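PDB 5HHA: PvdO from Pseudomonas aeruginosa, which is a calcium-binding periplasmic protein of the formylglycine-generating-enzyme (sulfatase-modifying factor) family, linked to chromophore maturation and possibly having formylglycine-generating oxidase activity. Local coordinates for residues Ala78-Gln83 with Gly279-Arg284; Tyr149-Glu154 with Trp220-Trp225. All blocks are in the same frame, centred on the assembly; numbering follows the deposited sequence.

Contact 1 of 2, residues Ala78-Gln83 with Gly279-Arg284; sequences AISRYQ and GFRVAR
Ala78 and Arg284 form an antiparallel hydrogen-bonded pair (Ala78 N to Arg284 O, 3.0 Å; Arg284 N to Ala78 O, 2.9 Å), Ile79 and Ala283 the non-hydrogen-bonded pair beside it, where strand 77-80 meets strand 278-285 in the mixed sheet of this FGE-sulfatase fold. Ser80 N continues the pairing to Val282 O. Beyond this point the regular pairing ends, and side chains take over from the backbone. The small Ser80 hydroxyl, turned between its own N and carbonyl carbon (chi1 58°), accepts Val282 N at OG (3.2 Å) and donates to Tyr82 O (2.8 Å), tying the turn to the neighbouring strand. On the face opposite Ala78 and Arg284, Ile79 CG2 rests against Ala283 CB, whose small size suits close pairing. Arg281, extended from CG to NE, is long enough to reach the turn's carbonyls; its NE forms a salt bridge with Glu219 and its NH2 a hydrogen bond with Tyr211 O. Gln83 N lies over one guanidinium face, and the Gln83 amide, itself bonded to Glu219, is inclined 50° to that plane. Arg281 NH1 reaches Ser80 O (3.1 Å), which lies in the guanidinium plane, and makes a weak, more bent bond to Arg81 O (3.0 Å, 135°).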
ATOM      1  N   ALA A  78       0.622 -13.610   3.804  1.00 11.10           N
ATOM      2  CA  ALA A  78       0.778 -12.500   4.740  1.00 11.04           C
ATOM      3  C   ALA A  78       1.119 -11.207   4.005  1.00  7.83           C
ATOM      4  O   ALA A  78       1.806 -11.224   2.989  1.00  9.15           O
ATOM      5  CB  ALA A  78       1.864 -12.835   5.748  1.00 12.60           C
ATOM      6  N   ILE A  79       0.665 -10.099   4.573  1.00  9.53           N
ATOM      7  CA  ILE A  79       1.116  -8.771   4.146  1.00  8.77           C
ATOM      8  C   ILE A  79       1.532  -8.002   5.368  1.00  9.21           C
ATOM      9  O   ILE A  79       1.130  -8.322   6.472  1.00  9.48           O
ATOM     10  CB  ILE A  79       0.034  -7.990   3.329  1.00  9.76           C
ATOM     11  CG1 ILE A  79      -1.147  -7.602   4.213  1.00 10.13           C
ATOM     12  CG2 ILE A  79      -0.403  -8.748   2.103  1.00  8.95           C
ATOM     13  CD1 ILE A  79      -2.059  -6.558   3.533  1.00  9.29           C
ATOM     14  N   SER A  80       2.319  -6.959   5.171  1.00  8.13           N
ATOM     15  CA  SER A  80       2.668  -6.108   6.297  1.00  9.22           C
ATOM     16  C   SER A  80       1.414  -5.354   6.746  1.00  8.68           C
ATOM     17  O   SER A  80       0.688  -4.769   5.922  1.00  8.88           O
ATOM     18  CB  SER A  80       3.853  -5.221   5.953  1.00  8.49           C
ATOM     19  OG  SER A  80       3.635  -4.403   4.822  1.00  9.36           O
ATOM     20  N   ARG A  81       1.102  -5.445   8.034  1.00  8.90           N
ATOM     21  CA  ARG A  81      -0.132  -4.828   8.509  1.00  9.83           C
ATOM     22  C   ARG A  81      -0.079  -3.312   8.431  1.00 10.20           C
ATOM     23  O   ARG A  81      -1.126  -2.634   8.384  1.00  9.03           O
ATOM     24  CB  ARG A  81      -0.525  -5.320   9.911  1.00  9.79           C
ATOM     25  CG  ARG A  81       0.391  -4.956  11.052  1.00 11.37           C
ATOM     26  CD  ARG A  81      -0.284  -5.405  12.335  1.00 13.27           C
ATOM     27  NE  ARG A  81       0.471  -5.092  13.541  1.00 13.68           N
ATOM     28  CZ  ARG A  81      -0.042  -5.196  14.763  1.00 14.25           C
ATOM     29  NH1 ARG A  81      -1.287  -5.636  14.928  1.00 16.75           N
ATOM     30  NH2 ARG A  81       0.701  -4.882  15.824  1.00 17.76           N
ATOM     31  N   TYR A  82       1.140  -2.789   8.448  1.00  9.29           N
ATOM     32  CA  TYR A  82       1.417  -1.381   8.204  1.00  8.87           C
ATOM     33  C   TYR A  82       2.195  -1.243   6.899  1.00  8.66           C
ATOM     34  O   TYR A  82       2.786  -2.214   6.411  1.00  9.18           O
ATOM     35  CB  TYR A  82       2.307  -0.810   9.304  1.00  9.59           C
ATOM     36  CG  TYR A  82       1.802  -1.030  10.705  1.00  9.72           C
ATOM     37  CD1 TYR A  82       0.588  -0.506  11.103  1.00 10.38           C
ATOM     38  CD2 TYR A  82       2.542  -1.747  11.649  1.00 12.64           C
ATOM     39  CE1 TYR A  82       0.125  -0.670  12.390  1.00 12.88           C
ATOM     40  CE2 TYR A  82       2.077  -1.918  12.944  1.00 14.22           C
ATOM     41  CZ  TYR A  82       0.862  -1.391  13.280  1.00 12.29           C
ATOM     42  OH  TYR A  82       0.401  -1.560  14.568  1.00 16.32           O
ATOM     43  N   GLN A  83       2.213  -0.047   6.344  1.00  8.48           N
ATOM     44  CA  GLN A  83       3.245   0.325   5.415  1.00  8.33           C
ATOM     45  C   GLN A  83       4.610   0.109   6.091  1.00  8.52           C
ATOM     46  O   GLN A  83       4.749   0.267   7.315  1.00  8.91           O
ATOM     47  CB  GLN A  83       3.041   1.783   5.007  1.00  8.10           C
ATOM     48  CG  GLN A  83       1.831   1.972   4.078  1.00  9.80           C
ATOM     49  CD  GLN A  83       0.821   3.029   4.512  1.00  7.36           C
ATOM     50  OE1 GLN A  83       0.985   3.745   5.501  1.00  8.86           O
ATOM     51  NE2 GLN A  83      -0.249   3.139   3.714  1.00  8.37           N
ATOM     52  N   GLY A 279       4.995   5.004  -0.540  1.00  7.82           N
ATOM     53  CA  GLY A 279       5.700   4.014   0.263  1.00  7.95           C
ATOM     54  C   GLY A 279       5.355   2.620  -0.264  1.00  8.09           C
ATOM     55  O   GLY A 279       5.175   2.437  -1.472  1.00  7.65           O
ATOM     56  N   PHE A 280       5.247   1.638   0.637  1.00  7.05           N
ATOM     57  CA  PHE A 280       5.037   0.264   0.178  1.00  6.69           C
ATOM     58  C   PHE A 280       4.750  -0.659   1.315  1.00  7.39           C
ATOM     59  O   PHE A 280       5.121  -0.385   2.458  1.00  8.12           O
ATOM     60  CB  PHE A 280       6.238  -0.267  -0.604  1.00  8.74           C
ATOM     61  CG  PHE A 280       7.506  -0.395   0.219  1.00  9.11           C
ATOM     62  CD1 PHE A 280       8.300   0.715   0.500  1.00 10.13           C
ATOM     63  CD2 PHE A 280       7.941  -1.639   0.666  1.00 10.34           C
ATOM     64  CE1 PHE A 280       9.475   0.585   1.205  1.00 10.44           C
ATOM     65  CE2 PHE A 280       9.117  -1.772   1.385  1.00 10.55           C
ATOM     66  CZ  PHE A 280       9.890  -0.663   1.640  1.00 11.79           C
ATOM     67  N   ARG A 281       4.070  -1.754   1.002  1.00  8.15           N
ATOM     68  CA  ARG A 281       3.992  -2.913   1.876  1.00  8.48           C
ATOM     69  C   ARG A 281       4.818  -4.036   1.235  1.00  8.15           C
ATOM     70  O   ARG A 281       5.197  -3.973   0.071  1.00  8.73           O
ATOM     71  CB  ARG A 281       2.543  -3.369   2.051  1.00  7.89           C
ATOM     72  CG  ARG A 281       1.682  -2.373   2.749  1.00  8.53           C
ATOM     73  CD  ARG A 281       0.238  -2.845   2.873  1.00  8.63           C
ATOM     74  NE  ARG A 281      -0.578  -1.700   3.182  1.00  8.59           N
ATOM     75  CZ  ARG A 281      -0.962  -1.324   4.399  1.00  7.72           C
ATOM     76  NH1 ARG A 281      -0.774  -2.093   5.467  1.00  8.79           N
ATOM     77  NH2 ARG A 281      -1.583  -0.164   4.546  1.00  7.28           N
ATOM     78  N   VAL A 282       5.066  -5.081   2.031  1.00  8.39           N
ATOM     79  CA  VAL A 282       5.589  -6.321   1.510  1.00  8.89           C
ATOM     80  C   VAL A 282       4.632  -7.447   1.849  1.00  8.84           C
ATOM     81  O   VAL A 282       3.848  -7.388   2.801  1.00  9.14           O
ATOM     82  CB  VAL A 282       7.015  -6.649   2.054  1.00  9.99           C
ATOM     83  CG1 VAL A 282       8.047  -5.655   1.545  1.00 11.71           C
ATOM     84  CG2 VAL A 282       7.057  -6.714   3.582  1.00 10.83           C
ATOM     85  N   ALA A 283       4.756  -8.503   1.054  1.00  8.99           N
ATOM     86  CA  ALA A 283       3.990  -9.729   1.252  1.00  9.75           C
ATOM     87  C   ALA A 283       4.954 -10.879   1.496  1.00 10.86           C
ATOM     88  O   ALA A 283       6.107 -10.815   1.076  1.00 11.45           O
ATOM     89  CB  ALA A 283       3.121 -10.023   0.037  1.00  9.97           C
ATOM     90  N   ARG A 284       4.435 -11.939   2.106  1.00 12.68           N
ATOM     91  CA  ARG A 284       5.248 -13.096   2.465  1.00 15.19           C
ATOM     92  C   ARG A 284       4.427 -14.356   2.247  1.00 14.44           C
ATOM     93  O   ARG A 284       3.303 -14.455   2.738  1.00 13.33           O
ATOM     94  CB  ARG A 284       5.707 -12.956   3.921  1.00 17.32           C
ATOM     95  CG  ARG A 284       5.790 -14.233   4.745  1.00 30.52           C
ATOM     96  CD  ARG A 284       7.210 -14.586   5.070  1.00 27.92           C
ATOM     97  NE  ARG A 284       7.444 -15.012   6.462  1.00 23.29           N
ATOM     98  CZ  ARG A 284       7.067 -16.182   6.980  1.00 20.40           C
ATOM     99  NH1 ARG A 284       6.365 -17.042   6.268  1.00 22.35           N
ATOM    100  NH2 ARG A 284       7.375 -16.467   8.225  1.00 22.40           N
TER

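Contact 2 of 2, residues Tyr149-Glu154 with Trp220-Trp225; sequences YRMLSE and WVADCW
The start of helix 154-162, with Ser153 at its N-cap, packs here on the corner at Ala222, where strand 218-221 gives way to strand 223-224. Strand 149-150 leads into the contact through Met151 and Leu152. One backbone bond, Ala222 N to Leu152 O (2.9 Å), joins the corner to this approach, and a water bridges Leu152 N and Trp220 O. Val221 suits its place because it is branched: CB sits on Leu152 O at 3.3 Å, and the branches divide, CG1 toward Leu152 and the Ser153 carbonyl, CG2 against the backbone of Glu154. Met151 supplies a flexible apolar arm. Its chain bends at the last torsion (chi3 85°), passing SD alongside Ala222 CA and bringing CE over Trp220 CB (3.6 Å) and the Val221 carbonyl. Ala222, with only a methyl, lets Met151 CB approach closely. Beyond the corner, Asp223 points back at the helix start. Its OD1 accepts the N-H of Glu154 at 2.8 Å, and that donor stands above the carboxylate plane, 44° out of it. The Ser153 side chain caps a backbone N farther along and also bonds Gly236 O. The extended Glu154 side chain, its CG anti to the backbone N (chi1 -170°), runs past Asp223, and a second water donates to both acids, at 2.7 Å to Glu154 OE1 and 2.8 Å to Asp223 OD2. Glu154 OE2 forms salt bridges with Arg250 and Arg266, while Asp223 OD2 also accepts Trp239 N. Two carboxylates 4.3 Å apart (Glu154 OE1 to Asp223 OD2) would normally repel; the shared water, the two arginines and the favourable field of the helix N-terminus probably allow both to remain negatively charged in this buried setting.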
ATOM      1  N   TYR A 149       9.756 -13.068   0.689  1.00 12.25           N
ATOM      2  CA  TYR A 149       9.136 -11.745   0.675  1.00 12.87           C
ATOM      3  C   TYR A 149       9.117 -11.190  -0.742  1.00 11.07           C
ATOM      4  O   TYR A 149       9.961 -11.493  -1.574  1.00 12.25           O
ATOM      5  CB  TYR A 149       9.875 -10.773   1.601  1.00 11.89           C
ATOM      6  CG  TYR A 149       9.553 -10.957   3.056  1.00 11.86           C
ATOM      7  CD1 TYR A 149      10.278 -11.858   3.848  1.00 13.83           C
ATOM      8  CD2 TYR A 149       8.534 -10.240   3.670  1.00 11.95           C
ATOM      9  CE1 TYR A 149       9.976 -12.038   5.175  1.00 14.77           C
ATOM     10  CE2 TYR A 149       8.232 -10.411   5.011  1.00 12.26           C
ATOM     11  CZ  TYR A 149       8.960 -11.307   5.761  1.00 13.15           C
ATOM     12  OH  TYR A 149       8.623 -11.449   7.077  1.00 16.27           O
ATOM     13  N   ARG A 150       8.125 -10.345  -1.029  1.00 11.36           N
ATOM     14  CA  ARG A 150       7.924  -9.813  -2.362  1.00 10.29           C
ATOM     15  C   ARG A 150       6.981  -8.611  -2.294  1.00  9.62           C
ATOM     16  O   ARG A 150       6.377  -8.365  -1.269  1.00  9.54           O
ATOM     17  CB  ARG A 150       7.321 -10.884  -3.279  1.00 12.03           C
ATOM     18  CG  ARG A 150       6.031 -11.428  -2.752  1.00 11.38           C
ATOM     19  CD  ARG A 150       5.314 -12.269  -3.798  1.00 13.06           C
ATOM     20  NE  ARG A 150       4.179 -12.994  -3.234  1.00 15.12           N
ATOM     21  CZ  ARG A 150       2.972 -12.479  -3.025  1.00 13.50           C
ATOM     22  NH1 ARG A 150       2.698 -11.229  -3.366  1.00 11.70           N
ATOM     23  NH2 ARG A 150       2.010 -13.232  -2.519  1.00 15.35           N
ATOM     24  N   MET A 151       6.822  -7.921  -3.419  1.00 10.74           N
ATOM     25  CA  MET A 151       5.762  -6.915  -3.547  1.00  9.50           C
ATOM     26  C   MET A 151       4.384  -7.556  -3.470  1.00  8.89           C
ATOM     27  O   MET A 151       4.212  -8.712  -3.900  1.00  9.94           O
ATOM     28  CB  MET A 151       5.870  -6.217  -4.900  1.00 10.60           C
ATOM     29  CG  MET A 151       7.157  -5.439  -5.079  1.00 12.70           C
ATOM     30  SD  MET A 151       7.194  -4.527  -6.640  1.00 12.58           S
ATOM     31  CE  MET A 151       6.353  -3.107  -6.090  1.00 16.57           C
ATOM     32  N   LEU A 152       3.388  -6.783  -3.032  1.00  8.71           N
ATOM     33  CA  LEU A 152       1.991  -7.147  -3.224  1.00  8.41           C
ATOM     34  C   LEU A 152       1.610  -7.004  -4.690  1.00  7.92           C
ATOM     35  O   LEU A 152       2.123  -6.159  -5.407  1.00  8.81           O
ATOM     36  CB  LEU A 152       1.092  -6.195  -2.431  1.00  8.97           C
ATOM     37  CG  LEU A 152       0.919  -6.531  -0.966  1.00  8.02           C
ATOM     38  CD1 LEU A 152       2.199  -6.350  -0.203  1.00  9.50           C
ATOM     39  CD2 LEU A 152      -0.162  -5.664  -0.396  1.00  9.62           C
ATOM     40  N   SER A 153       0.662  -7.830  -5.126  1.00  9.03           N
ATOM     41  CA  SER A 153      -0.047  -7.574  -6.356  1.00  7.86           C
ATOM     42  C   SER A 153      -1.175  -6.570  -6.092  1.00  7.20           C
ATOM     43  O   SER A 153      -1.616  -6.376  -4.956  1.00  7.78           O
ATOM     44  CB  SER A 153      -0.614  -8.851  -6.972  1.00 10.45           C
ATOM     45  OG  SER A 153      -1.713  -9.296  -6.203  1.00  8.88           O
ATOM     46  N   GLU A 154      -1.658  -5.959  -7.161  1.00  7.86           N
ATOM     47  CA  GLU A 154      -2.755  -4.997  -7.044  1.00  8.38           C
ATOM     48  C   GLU A 154      -3.980  -5.666  -6.438  1.00  7.76           C
ATOM     49  O   GLU A 154      -4.679  -5.094  -5.600  1.00  8.15           O
ATOM     50  CB  GLU A 154      -3.084  -4.384  -8.401  1.00  6.99           C
ATOM     51  CG  GLU A 154      -4.044  -3.207  -8.282  1.00  8.10           C
ATOM     52  CD  GLU A 154      -4.417  -2.505  -9.566  1.00  8.76           C
ATOM     53  OE1 GLU A 154      -4.060  -2.978 -10.659  1.00  9.41           O
ATOM     54  OE2 GLU A 154      -5.043  -1.423  -9.442  1.00  8.86           O
ATOM     55  N   TRP A 220       3.556   1.218  -3.751  1.00  6.53           N
ATOM     56  CA  TRP A 220       3.889   0.412  -4.902  1.00  8.56           C
ATOM     57  C   TRP A 220       3.234  -0.970  -4.815  1.00  7.42           C
ATOM     58  O   TRP A 220       3.187  -1.574  -3.741  1.00  7.59           O
ATOM     59  CB  TRP A 220       5.398   0.180  -4.976  1.00  8.47           C
ATOM     60  CG  TRP A 220       6.204   1.400  -5.223  1.00  8.43           C
ATOM     61  CD1 TRP A 220       6.990   2.034  -4.313  1.00  8.79           C
ATOM     62  CD2 TRP A 220       6.324   2.143  -6.453  1.00  8.28           C
ATOM     63  NE1 TRP A 220       7.603   3.114  -4.903  1.00  8.79           N
ATOM     64  CE2 TRP A 220       7.203   3.211  -6.203  1.00  8.25           C
ATOM     65  CE3 TRP A 220       5.763   2.021  -7.729  1.00  9.08           C
ATOM     66  CZ2 TRP A 220       7.560   4.127  -7.181  1.00  9.10           C
ATOM     67  CZ3 TRP A 220       6.119   2.938  -8.697  1.00 10.48           C
ATOM     68  CH2 TRP A 220       7.001   3.987  -8.412  1.00  9.65           C
ATOM     69  N   VAL A 221       2.758  -1.455  -5.963  1.00  7.48           N
ATOM     70  CA  VAL A 221       2.428  -2.871  -6.147  1.00  8.26           C
ATOM     71  C   VAL A 221       3.139  -3.330  -7.423  1.00  7.68           C
ATOM     72  O   VAL A 221       3.660  -2.529  -8.178  1.00  8.71           O
ATOM     73  CB  VAL A 221       0.908  -3.147  -6.190  1.00  7.89           C
ATOM     74  CG1 VAL A 221       0.247  -2.691  -4.889  1.00  8.95           C
ATOM     75  CG2 VAL A 221       0.265  -2.465  -7.367  1.00  8.09           C
ATOM     76  N   ALA A 222       3.140  -4.639  -7.686  1.00  7.78           N
ATOM     77  CA  ALA A 222       4.002  -5.175  -8.731  1.00  8.87           C
ATOM     78  C   ALA A 222       3.485  -4.888 -10.132  1.00  9.01           C
ATOM     79  O   ALA A 222       4.268  -4.780 -11.072  1.00  9.34           O
ATOM     80  CB  ALA A 222       4.183  -6.681  -8.579  1.00  9.79           C
ATOM     81  N   ASP A 223       2.162  -4.830 -10.295  1.00  8.99           N
ATOM     82  CA  ASP A 223       1.516  -4.892 -11.594  1.00  9.30           C
ATOM     83  C   ASP A 223       1.933  -3.779 -12.526  1.00  9.53           C
ATOM     84  O   ASP A 223       2.092  -2.625 -12.123  1.00  9.39           O
ATOM     85  CB  ASP A 223      -0.018  -4.810 -11.460  1.00  9.18           C
ATOM     86  CG  ASP A 223      -0.591  -5.866 -10.549  1.00  9.14           C
ATOM     87  OD1 ASP A 223      -0.064  -6.058  -9.439  1.00  9.28           O
ATOM     88  OD2 ASP A 223      -1.598  -6.502 -10.954  1.00  9.49           O
ATOM     89  N   CYS A 224       2.042  -4.120 -13.804  1.00  9.80           N
ATOM     90  CA  CYS A 224       2.113  -3.111 -14.844  1.00  9.67           C
ATOM     91  C   CYS A 224       0.767  -2.439 -15.018  1.00  9.15           C
ATOM     92  O   CYS A 224      -0.250  -3.000 -14.701  1.00 10.03           O
ATOM     93  CB  CYS A 224       2.571  -3.727 -16.163  1.00 11.90           C
ATOM     94  SG  CYS A 224       4.275  -4.350 -16.006  1.00 16.39           S
ATOM     95  N   TRP A 225       0.789  -1.223 -15.536  1.00  9.96           N
ATOM     96  CA  TRP A 225      -0.428  -0.429 -15.660  1.00 10.54           C
ATOM     97  C   TRP A 225      -1.354  -0.935 -16.764  1.00 11.22           C
ATOM     98  O   TRP A 225      -0.915  -1.276 -17.883  1.00 12.23           O
ATOM     99  CB  TRP A 225      -0.056   1.027 -15.972  1.00 12.01           C
ATOM    100  CG  TRP A 225      -1.255   1.869 -16.323  1.00 10.59           C
ATOM    101  CD1 TRP A 225      -2.226   2.282 -15.479  1.00 10.41           C
ATOM    102  CD2 TRP A 225      -1.596   2.387 -17.614  1.00 12.85           C
ATOM    103  NE1 TRP A 225      -3.163   3.022 -16.151  1.00 11.23           N
ATOM    104  CE2 TRP A 225      -2.799   3.102 -17.468  1.00 13.10           C
ATOM    105  CE3 TRP A 225      -1.000   2.308 -18.877  1.00 16.62           C
ATOM    106  CZ2 TRP A 225      -3.429   3.741 -18.539  1.00 16.18           C
ATOM    107  CZ3 TRP A 225      -1.626   2.941 -19.949  1.00 18.99           C
ATOM    108  CH2 TRP A 225      -2.823   3.657 -19.770  1.00 18.64           C
TER
HETATM  109  O   HOH W   1       4.361  -4.017  -2.661  1.00  9.63           O
HETATM  110  O   HOH W   2      -3.705  -5.177 -12.133  1.00  9.93           O

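How the contacts relate
The centres of the two contacts lie about 11 Å apart, and strand 278-285 connects them. It pairs antiparallel with strands 77-80 and 149-150 and parallel with strand 218-221. Along the chain the order is 78-83, 149-154, 220-225 and 279-284, so both segments of contact 2 fall within the long span that contact 1 closes. The two contacts touch directly: Ala283 N probably bonds to Arg150 O (2.8 Å), Trp220 N probably bonds to Gly279 O (3.0 Å), and Leu152 CD1 packs on Val282. The chain's last strand thus joins early and middle parts of the family domain into one buried sheet region.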